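Local coordinates for protein ADP-ribosylating toxin CARDS (Mycoplasma pneumoniae, PDB 4TLV) that transfers the ADP-ribosyl group from NAD(+) to target proteins and causes vacuoles to form in mammalian cells, acting as the main virulence factor of the bacterium, at residues Ala92-Arg104 against Arg115-Thr127. Sequence-based numbering, arbitrary orientation.
Sequences ARATGENLLDLMR and REMAQMGIRALRT. With GOL (glycerol), chain J; ACT (acetate ion), chain N.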
ATOM      1  N   ALA A  92       3.679  -3.362 -10.806  1.00  8.31           N
ATOM      2  CA  ALA A  92       2.338  -3.741 -11.251  1.00  9.52           C
ATOM      3  C   ALA A  92       1.371  -2.563 -11.154  1.00 12.30           C
ATOM      4  O   ALA A  92       0.631  -2.271 -12.112  1.00  9.87           O
ATOM      5  CB  ALA A  92       1.811  -4.965 -10.460  1.00  8.89           C
ATOM      6  N   ARG A  93       1.359  -1.868 -10.015  1.00  8.73           N
ATOM      7  CA  ARG A  93       0.408  -0.747  -9.871  1.00 11.31           C
ATOM      8  C   ARG A  93       0.621   0.367 -10.921  1.00  9.57           C
ATOM      9  O   ARG A  93      -0.340   0.820 -11.549  1.00 11.44           O
ATOM     10  CB  ARG A  93       0.410  -0.160  -8.443  1.00 12.13           C
ATOM     11  CG  ARG A  93      -0.496  -0.950  -7.452  1.00 13.28           C
ATOM     12  CD  ARG A  93      -1.896  -0.303  -7.300  1.00 12.73           C
ATOM     13  NE  ARG A  93      -1.749   0.993  -6.657  1.00 16.76           N
ATOM     14  CZ  ARG A  93      -1.958   2.170  -7.239  1.00 20.32           C
ATOM     15  NH1 ARG A  93      -2.404   2.237  -8.487  1.00 17.95           N
ATOM     16  NH2 ARG A  93      -1.725   3.284  -6.554  1.00 17.35           N
ATOM     17  N   ALA A  94       1.870   0.790 -11.119  1.00 10.17           N
ATOM     18  CA  ALA A  94       2.154   1.864 -12.058  1.00  9.26           C
ATOM     19  C   ALA A  94       1.800   1.420 -13.481  1.00 10.47           C
ATOM     20  O   ALA A  94       1.314   2.212 -14.298  1.00 10.81           O
ATOM     21  CB  ALA A  94       3.635   2.271 -11.975  1.00 11.37           C
ATOM     22  N   THR A  95       2.074   0.155 -13.778  1.00 10.16           N
ATOM     23  CA  THR A  95       1.732  -0.402 -15.079  1.00 12.04           C
ATOM     24  C   THR A  95       0.219  -0.284 -15.302  1.00 10.37           C
ATOM     25  O   THR A  95      -0.237   0.117 -16.378  1.00 11.92           O
ATOM     26  CB  THR A  95       2.208  -1.879 -15.211  1.00 11.39           C
ATOM     27  OG1 THR A  95       3.641  -1.917 -15.206  1.00  9.12           O
ATOM     28  CG2 THR A  95       1.697  -2.515 -16.522  1.00 12.95           C
ATOM     29  N   GLY A  96      -0.558  -0.613 -14.272  1.00 11.79           N
ATOM     30  CA  GLY A  96      -2.006  -0.531 -14.346  1.00 11.83           C
ATOM     31  C   GLY A  96      -2.499   0.895 -14.521  1.00 13.09           C
ATOM     32  O   GLY A  96      -3.405   1.146 -15.305  1.00 13.24           O
ATOM     33  N   GLU A  97      -1.901   1.841 -13.808  1.00  9.05           N
ATOM     34  CA  GLU A  97      -2.315   3.239 -13.937  1.00 12.46           C
ATOM     35  C   GLU A  97      -2.060   3.792 -15.344  1.00 12.45           C
ATOM     36  O   GLU A  97      -2.821   4.618 -15.863  1.00 10.26           O
ATOM     37  CB  GLU A  97      -1.589   4.113 -12.923  1.00 12.17           C
ATOM     38  CG  GLU A  97      -1.977   3.819 -11.471  1.00 14.52           C
ATOM     39  CD  GLU A  97      -3.468   3.918 -11.243  1.00 16.76           C
ATOM     40  OE1 GLU A  97      -4.025   5.043 -11.361  1.00 19.23           O
ATOM     41  OE2 GLU A  97      -4.090   2.872 -10.951  1.00 17.35           O
ATOM     42  N   ASN A  98      -0.962   3.360 -15.944  1.00 10.42           N
ATOM     43  CA  ASN A  98      -0.629   3.770 -17.296  1.00 11.53           C
ATOM     44  C   ASN A  98      -1.686   3.236 -18.269  1.00 10.85           C
ATOM     45  O   ASN A  98      -2.169   3.965 -19.148  1.00 12.21           O
ATOM     46  CB  ASN A  98       0.798   3.304 -17.671  1.00 10.97           C
ATOM     47  CG  ASN A  98       1.266   3.865 -19.003  1.00 12.33           C
ATOM     48  OD1 ASN A  98       1.351   5.077 -19.179  1.00 13.00           O
ATOM     49  ND2 ASN A  98       1.556   2.978 -19.956  1.00  9.68           N
ATOM     50  N   LEU A  99      -2.068   1.981 -18.089  1.00 11.21           N
ATOM     51  CA  LEU A  99      -3.111   1.362 -18.911  1.00 12.48           C
ATOM     52  C   LEU A  99      -4.469   2.065 -18.742  1.00 14.89           C
ATOM     53  O   LEU A  99      -5.198   2.261 -19.717  1.00 15.09           O
ATOM     54  CB  LEU A  99      -3.214  -0.142 -18.626  1.00 12.29           C
ATOM     55  CG  LEU A  99      -1.995  -0.976 -19.050  1.00 14.21           C
ATOM     56  CD1 LEU A  99      -2.221  -2.432 -18.746  1.00 16.21           C
ATOM     57  CD2 LEU A  99      -1.670  -0.786 -20.538  1.00 16.05           C
ATOM     58  N   LEU A 100      -4.790   2.472 -17.518  1.00 13.00           N
ATOM     59  CA  LEU A 100      -6.014   3.235 -17.281  1.00 15.38           C
ATOM     60  C   LEU A 100      -5.983   4.544 -18.074  1.00 16.81           C
ATOM     61  O   LEU A 100      -6.937   4.881 -18.771  1.00 16.90           O
ATOM     62  CB  LEU A 100      -6.194   3.535 -15.791  1.00 15.50           C
ATOM     63  CG  LEU A 100      -7.388   4.458 -15.517  1.00 15.11           C
ATOM     64  CD1 LEU A 100      -8.706   3.764 -15.841  1.00 14.19           C
ATOM     65  CD2 LEU A 100      -7.333   4.918 -14.046  1.00 15.12           C
ATOM     66  N   ASP A 101      -4.881   5.275 -17.947  1.00 15.58           N
ATOM     67  CA  ASP A 101      -4.657   6.502 -18.698  1.00 15.78           C
ATOM     68  C   ASP A 101      -4.894   6.259 -20.198  1.00 16.66           C
ATOM     69  O   ASP A 101      -5.718   6.923 -20.812  1.00 19.41           O
ATOM     70  CB  ASP A 101      -3.226   6.973 -18.438  1.00 14.42           C
ATOM     71  CG  ASP A 101      -2.845   8.211 -19.223  1.00 20.67           C
ATOM     72  OD1 ASP A 101      -3.731   9.026 -19.557  1.00 21.63           O
ATOM     73  OD2 ASP A 101      -1.630   8.387 -19.474  1.00 17.79           O
ATOM     74  N   LEU A 102      -4.188   5.296 -20.779  1.00 15.25           N
ATOM     75  CA  LEU A 102      -4.355   5.010 -22.202  1.00 17.82           C
ATOM     76  C   LEU A 102      -5.817   4.692 -22.558  1.00 18.57           C
ATOM     77  O   LEU A 102      -6.333   5.178 -23.566  1.00 20.12           O
ATOM     78  CB  LEU A 102      -3.421   3.890 -22.646  1.00 16.06           C
ATOM     79  CG  LEU A 102      -1.926   4.232 -22.517  1.00 16.59           C
ATOM     80  CD1 LEU A 102      -1.104   3.000 -22.689  1.00 20.29           C
ATOM     81  CD2 LEU A 102      -1.516   5.311 -23.520  1.00 21.88           C
ATOM     82  N   MET A 103      -6.481   3.879 -21.740  1.00 17.33           N
ATOM     83  CA  MET A 103      -7.887   3.559 -21.960  1.00 15.94           C
ATOM     84  C   MET A 103      -8.786   4.794 -21.906  1.00 21.50           C
ATOM     85  O   MET A 103      -9.685   4.935 -22.730  1.00 19.13           O
ATOM     86  CB  MET A 103      -8.377   2.477 -20.988  1.00 20.60           C
ATOM     87  CG  MET A 103      -7.720   1.122 -21.237  1.00 18.10           C
ATOM     88  SD  MET A 103      -8.467  -0.193 -20.260  1.00 23.55           S
ATOM     89  CE  MET A 103      -8.454   0.554 -18.635  1.00 20.55           C
ATOM     90  N   ARG A 104      -8.554   5.691 -20.950  1.00 15.38           N
ATOM     91  CA  ARG A 104      -9.391   6.884 -20.856  1.00 16.09           C
ATOM     92  C   ARG A 104      -9.139   7.831 -22.033  1.00 20.32           C
ATOM     93  O   ARG A 104     -10.040   8.554 -22.444  1.00 19.07           O
ATOM     94  CB  ARG A 104      -9.157   7.653 -19.554  1.00 15.58           C
ATOM     95  CG  ARG A 104      -9.529   6.901 -18.275  1.00 15.42           C
ATOM     96  CD  ARG A 104     -10.926   6.270 -18.313  1.00 16.64           C
ATOM     97  NE  ARG A 104     -12.018   7.223 -18.570  1.00 18.06           N
ATOM     98  CZ  ARG A 104     -13.305   6.881 -18.594  1.00 20.45           C
ATOM     99  NH1 ARG A 104     -13.658   5.628 -18.361  1.00 18.39           N
ATOM    100  NH2 ARG A 104     -14.244   7.789 -18.846  1.00 21.12           N
ATOM    101  N   ARG A 115     -13.319  -1.841 -22.132  1.00 15.08           N
ATOM    102  CA  ARG A 115     -12.820  -0.922 -21.118  1.00 17.92           C
ATOM    103  C   ARG A 115     -13.495  -1.102 -19.747  1.00 21.17           C
ATOM    104  O   ARG A 115     -12.834  -1.020 -18.716  1.00 18.36           O
ATOM    105  CB  ARG A 115     -12.926   0.526 -21.575  1.00 16.10           C
ATOM    106  CG  ARG A 115     -12.337   1.509 -20.553  1.00 19.23           C
ATOM    107  CD  ARG A 115     -12.274   2.904 -21.096  1.00 18.91           C
ATOM    108  NE  ARG A 115     -13.583   3.554 -21.131  1.00 22.30           N
ATOM    109  CZ  ARG A 115     -13.773   4.798 -21.559  1.00 24.34           C
ATOM    110  NH1 ARG A 115     -12.746   5.522 -21.977  1.00 23.57           N
ATOM    111  NH2 ARG A 115     -14.983   5.330 -21.557  1.00 25.30           N
ATOM    112  N   GLU A 116     -14.801  -1.340 -19.739  1.00 18.68           N
ATOM    113  CA  GLU A 116     -15.511  -1.560 -18.481  1.00 22.71           C
ATOM    114  C   GLU A 116     -14.875  -2.725 -17.716  1.00 22.68           C
ATOM    115  O   GLU A 116     -14.599  -2.619 -16.521  1.00 17.65           O
ATOM    116  CB  GLU A 116     -17.007  -1.813 -18.721  1.00 26.61           C
ATOM    117  CG  GLU A 116     -17.815  -2.037 -17.434  1.00 34.55           C
ATOM    118  CD  GLU A 116     -19.297  -2.349 -17.686  1.00 52.04           C
ATOM    119  OE1 GLU A 116     -19.700  -2.469 -18.868  1.00 57.24           O
ATOM    120  OE2 GLU A 116     -20.059  -2.474 -16.697  1.00 48.95           O
ATOM    121  N   MET A 117     -14.625  -3.828 -18.411  1.00 17.67           N
ATOM    122  CA  MET A 117     -13.977  -4.979 -17.794  1.00 19.76           C
ATOM    123  C   MET A 117     -12.558  -4.661 -17.323  1.00 20.37           C
ATOM    124  O   MET A 117     -12.142  -5.100 -16.251  1.00 16.31           O
ATOM    125  CB  MET A 117     -13.932  -6.155 -18.771  1.00 22.11           C
ATOM    126  CG  MET A 117     -15.292  -6.710 -19.143  1.00 21.42           C
ATOM    127  SD  MET A 117     -15.178  -7.879 -20.523  1.00 32.26           S
ATOM    128  CE  MET A 117     -14.173  -9.206 -19.829  1.00 31.80           C
ATOM    129  N   ALA A 118     -11.805  -3.919 -18.133  1.00 17.73           N
ATOM    130  CA  ALA A 118     -10.434  -3.583 -17.760  1.00 18.55           C
ATOM    131  C   ALA A 118     -10.427  -2.727 -16.497  1.00 16.89           C
ATOM    132  O   ALA A 118      -9.564  -2.885 -15.628  1.00 16.11           O
ATOM    133  CB  ALA A 118      -9.716  -2.865 -18.900  1.00 16.30           C
ATOM    134  N   GLN A 119     -11.387  -1.814 -16.394  1.00 12.89           N
ATOM    135  CA  GLN A 119     -11.479  -0.956 -15.215  1.00 15.13           C
ATOM    136  C   GLN A 119     -11.846  -1.733 -13.942  1.00 16.66           C
ATOM    137  O   GLN A 119     -11.434  -1.362 -12.835  1.00 13.59           O
ATOM    138  CB  GLN A 119     -12.423   0.234 -15.472  1.00 14.05           C
ATOM    139  CG  GLN A 119     -11.767   1.239 -16.432  1.00 15.35           C
ATOM    140  CD  GLN A 119     -12.707   2.324 -16.896  1.00 19.00           C
ATOM    141  OE1 GLN A 119     -12.176   3.267 -17.660  1.00 19.21           O
ATOM    142  NE2 GLN A 119     -13.903   2.317 -16.567  1.00 21.56           N
ATOM    143  N   MET A 120     -12.593  -2.820 -14.101  1.00 14.46           N
ATOM    144  CA  MET A 120     -12.833  -3.730 -12.985  1.00 16.35           C
ATOM    145  C   MET A 120     -11.525  -4.381 -12.557  1.00 15.56           C
ATOM    146  O   MET A 120     -11.264  -4.548 -11.364  1.00 14.02           O
ATOM    147  CB  MET A 120     -13.822  -4.828 -13.364  1.00 17.08           C
ATOM    148  CG  MET A 120     -15.250  -4.355 -13.568  1.00 25.61           C
ATOM    149  SD  MET A 120     -16.251  -5.707 -14.228  1.00 33.04           S
ATOM    150  CE  MET A 120     -17.846  -4.885 -14.329  1.00 38.93           C
ATOM    151  N   GLY A 121     -10.712  -4.758 -13.534  1.00 12.92           N
ATOM    152  CA  GLY A 121      -9.391  -5.309 -13.260  1.00 14.47           C
ATOM    153  C   GLY A 121      -8.491  -4.311 -12.535  1.00 15.23           C
ATOM    154  O   GLY A 121      -7.807  -4.662 -11.563  1.00 11.79           O
ATOM    155  N   ILE A 122      -8.481  -3.070 -13.015  1.00 11.04           N
ATOM    156  CA  ILE A 122      -7.673  -2.019 -12.411  1.00 16.66           C
ATOM    157  C   ILE A 122      -8.157  -1.732 -10.983  1.00 13.48           C
ATOM    158  O   ILE A 122      -7.352  -1.502 -10.084  1.00 15.18           O
ATOM    159  CB  ILE A 122      -7.674  -0.709 -13.263  1.00 16.21           C
ATOM    160  CG1 ILE A 122      -7.002  -0.930 -14.631  1.00 17.78           C
ATOM    161  CG2 ILE A 122      -6.940   0.422 -12.540  1.00 17.59           C
ATOM    162  CD1 ILE A 122      -5.620  -1.450 -14.540  1.00 21.54           C
ATOM    163  N   ARG A 123      -9.470  -1.746 -10.770  1.00 15.16           N
ATOM    164  CA  ARG A 123     -10.004  -1.525  -9.426  1.00 17.64           C
ATOM    165  C   ARG A 123      -9.496  -2.589  -8.441  1.00 14.92           C
ATOM    166  O   ARG A 123      -9.100  -2.274  -7.311  1.00 13.54           O
ATOM    167  CB  ARG A 123     -11.530  -1.512  -9.436  1.00 16.61           C
ATOM    168  CG  ARG A 123     -12.164  -1.242  -8.041  1.00 22.97           C
ATOM    169  CD  ARG A 123     -13.690  -1.057  -8.173  1.00 28.14           C
ATOM    170  NE  ARG A 123     -14.315  -0.412  -7.015  1.00 44.62           N
ATOM    171  CZ  ARG A 123     -15.008   0.731  -7.064  1.00 48.88           C
ATOM    172  NH1 ARG A 123     -15.176   1.383  -8.219  1.00 37.85           N
ATOM    173  NH2 ARG A 123     -15.542   1.229  -5.951  1.00 44.01           N
ATOM    174  N   ALA A 124      -9.512  -3.844  -8.878  1.00 13.45           N
ATOM    175  CA  ALA A 124      -8.965  -4.932  -8.068  1.00 14.84           C
ATOM    176  C   ALA A 124      -7.471  -4.730  -7.778  1.00 12.95           C
ATOM    177  O   ALA A 124      -7.031  -4.913  -6.643  1.00 11.55           O
ATOM    178  CB  ALA A 124      -9.208  -6.265  -8.737  1.00 13.98           C
ATOM    179  N   LEU A 125      -6.699  -4.365  -8.798  1.00 11.22           N
ATOM    180  CA  LEU A 125      -5.262  -4.112  -8.618  1.00 10.57           C
ATOM    181  C   LEU A 125      -5.034  -2.975  -7.607  1.00 13.90           C
ATOM    182  O   LEU A 125      -4.114  -3.028  -6.785  1.00 13.45           O
ATOM    183  CB  LEU A 125      -4.629  -3.722  -9.951  1.00 10.78           C
ATOM    184  CG  LEU A 125      -3.160  -3.287  -9.951  1.00 11.51           C
ATOM    185  CD1 LEU A 125      -2.301  -4.405  -9.360  1.00 14.09           C
ATOM    186  CD2 LEU A 125      -2.738  -2.968 -11.380  1.00 14.29           C
ATOM    187  N   ARG A 126      -5.874  -1.945  -7.690  1.00 11.49           N
ATOM    188  CA  ARG A 126      -5.739  -0.736  -6.863  1.00 13.24           C
ATOM    189  C   ARG A 126      -6.078  -0.971  -5.400  1.00 11.36           C
ATOM    190  O   ARG A 126      -5.575  -0.289  -4.505  1.00 13.59           O
ATOM    191  CB  ARG A 126      -6.693   0.337  -7.373  1.00 12.95           C
ATOM    192  CG  ARG A 126      -6.213   1.078  -8.615  1.00 13.01           C
ATOM    193  CD  ARG A 126      -7.299   2.099  -8.992  1.00 10.15           C
ATOM    194  NE  ARG A 126      -6.744   3.174  -9.805  1.00 13.82           N
ATOM    195  CZ  ARG A 126      -7.376   4.312 -10.053  1.00 14.39           C
ATOM    196  NH1 ARG A 126      -8.589   4.513  -9.534  1.00 12.88           N
ATOM    197  NH2 ARG A 126      -6.793   5.246 -10.798  1.00 11.54           N
ATOM    198  N   THR A 127      -6.987  -1.904  -5.170  1.00 13.20           N
ATOM    199  CA  THR A 127      -7.536  -2.096  -3.843  1.00 15.21           C
ATOM    200  C   THR A 127      -7.091  -3.465  -3.324  1.00 16.75           C
ATOM    201  O   THR A 127      -6.033  -3.568  -2.675  1.00 20.05           O
ATOM    202  CB  THR A 127      -9.072  -1.853  -3.805  1.00 18.66           C
ATOM    203  OG1 THR A 127      -9.753  -2.777  -4.662  1.00 19.70           O
ATOM    204  CG2 THR A 127      -9.386  -0.427  -4.261  1.00 16.34           C
TER
HETATM  205  C1  GOL J 604     -17.110   3.574 -19.954  0.89 35.56           C
HETATM  206  O1  GOL J 604     -16.075   2.623 -19.807  0.89 31.86           O
HETATM  207  C2  GOL J 604     -17.490   4.168 -18.601  0.89 36.11           C
HETATM  208  O2  GOL J 604     -16.356   4.240 -17.764  0.89 35.00           O
HETATM  209  C3  GOL J 604     -18.028   5.575 -18.803  0.89 37.44           C
HETATM  210  O3  GOL J 604     -16.955   6.484 -18.922  0.89 29.03           O
HETATM  211  C   ACT N 608      -2.865   6.515  -8.452  0.65 20.21           C
HETATM  212  O   ACT N 608      -2.432   5.350  -8.319  0.65 22.05           O
HETATM  213  OXT ACT N 608      -3.236   6.853  -9.606  0.65 19.31           O
HETATM  214  CH3 ACT N 608      -2.922   7.447  -7.280  0.65 15.76           C
HETATM  215  O   HOH W   1     -12.934   8.512 -22.467  1.00 24.80           O
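Arg126 reaches across from helix 115-126 and clasps the carboxylate of Glu97 side-on, at one end of a near-antiparallel helix pair whose axes are 10.0 Å apart at closest approach and 150° apart in direction. From CB the Arg126 chain runs out extended as far as NE: Arg126 CG lies 3.6 Å from Glu97 OE2 and also touches Arg93 NH1. CD stays beside the same carboxylate oxygen, and Arg126 NE then donates to Glu97 OE2 at 2.9 Å, almost perfectly straight (178°). Arg126 NH2 binds Glu97 OE1 at 2.8 Å through the syn lone pair and brushes Leu100 CD2, while Tyr475 and Ser480 of the D3 domain take up NH2 and NH1. Bends at chi2 and chi3 curl Arg93 back to salt-bridge Glu97 OE2 as well; Arg93 NE donates to Phe591 O, of the last residue, while Arg93 NH1 and NH2 both donate to one oxygen of an acetate, probably from the crystallisation liquor. Between the helices Gly96 lets Ile122 CD1 and Leu125 CD2 rest on its backbone, and Met103 SD presses on Ala118 CB. At the far end Arg104 NH1 donates to Gln119 OE1 at 2.9 Å, in the amide plane on a lone pair. The Arg104 guanidinium lies flat on that of Arg115, centres 3.6 Å apart, with NH1 over the centre of its neighbour. Such like-charged stacking is probably eased by bonds around the rims: Arg115 NH1 to Met103 O, a water accepting from Arg115 NH1 and donating to Arg104 O, and a glycerol bonded to both arginines. This is a near-antiparallel helix pair of the mART domain, linked through strand 108-110; Arg93, Arg104, Arg123 and Arg126 tie it to Phe591, Tyr549, Asp519 and Tyr475 of the C-terminal beta-trefoil.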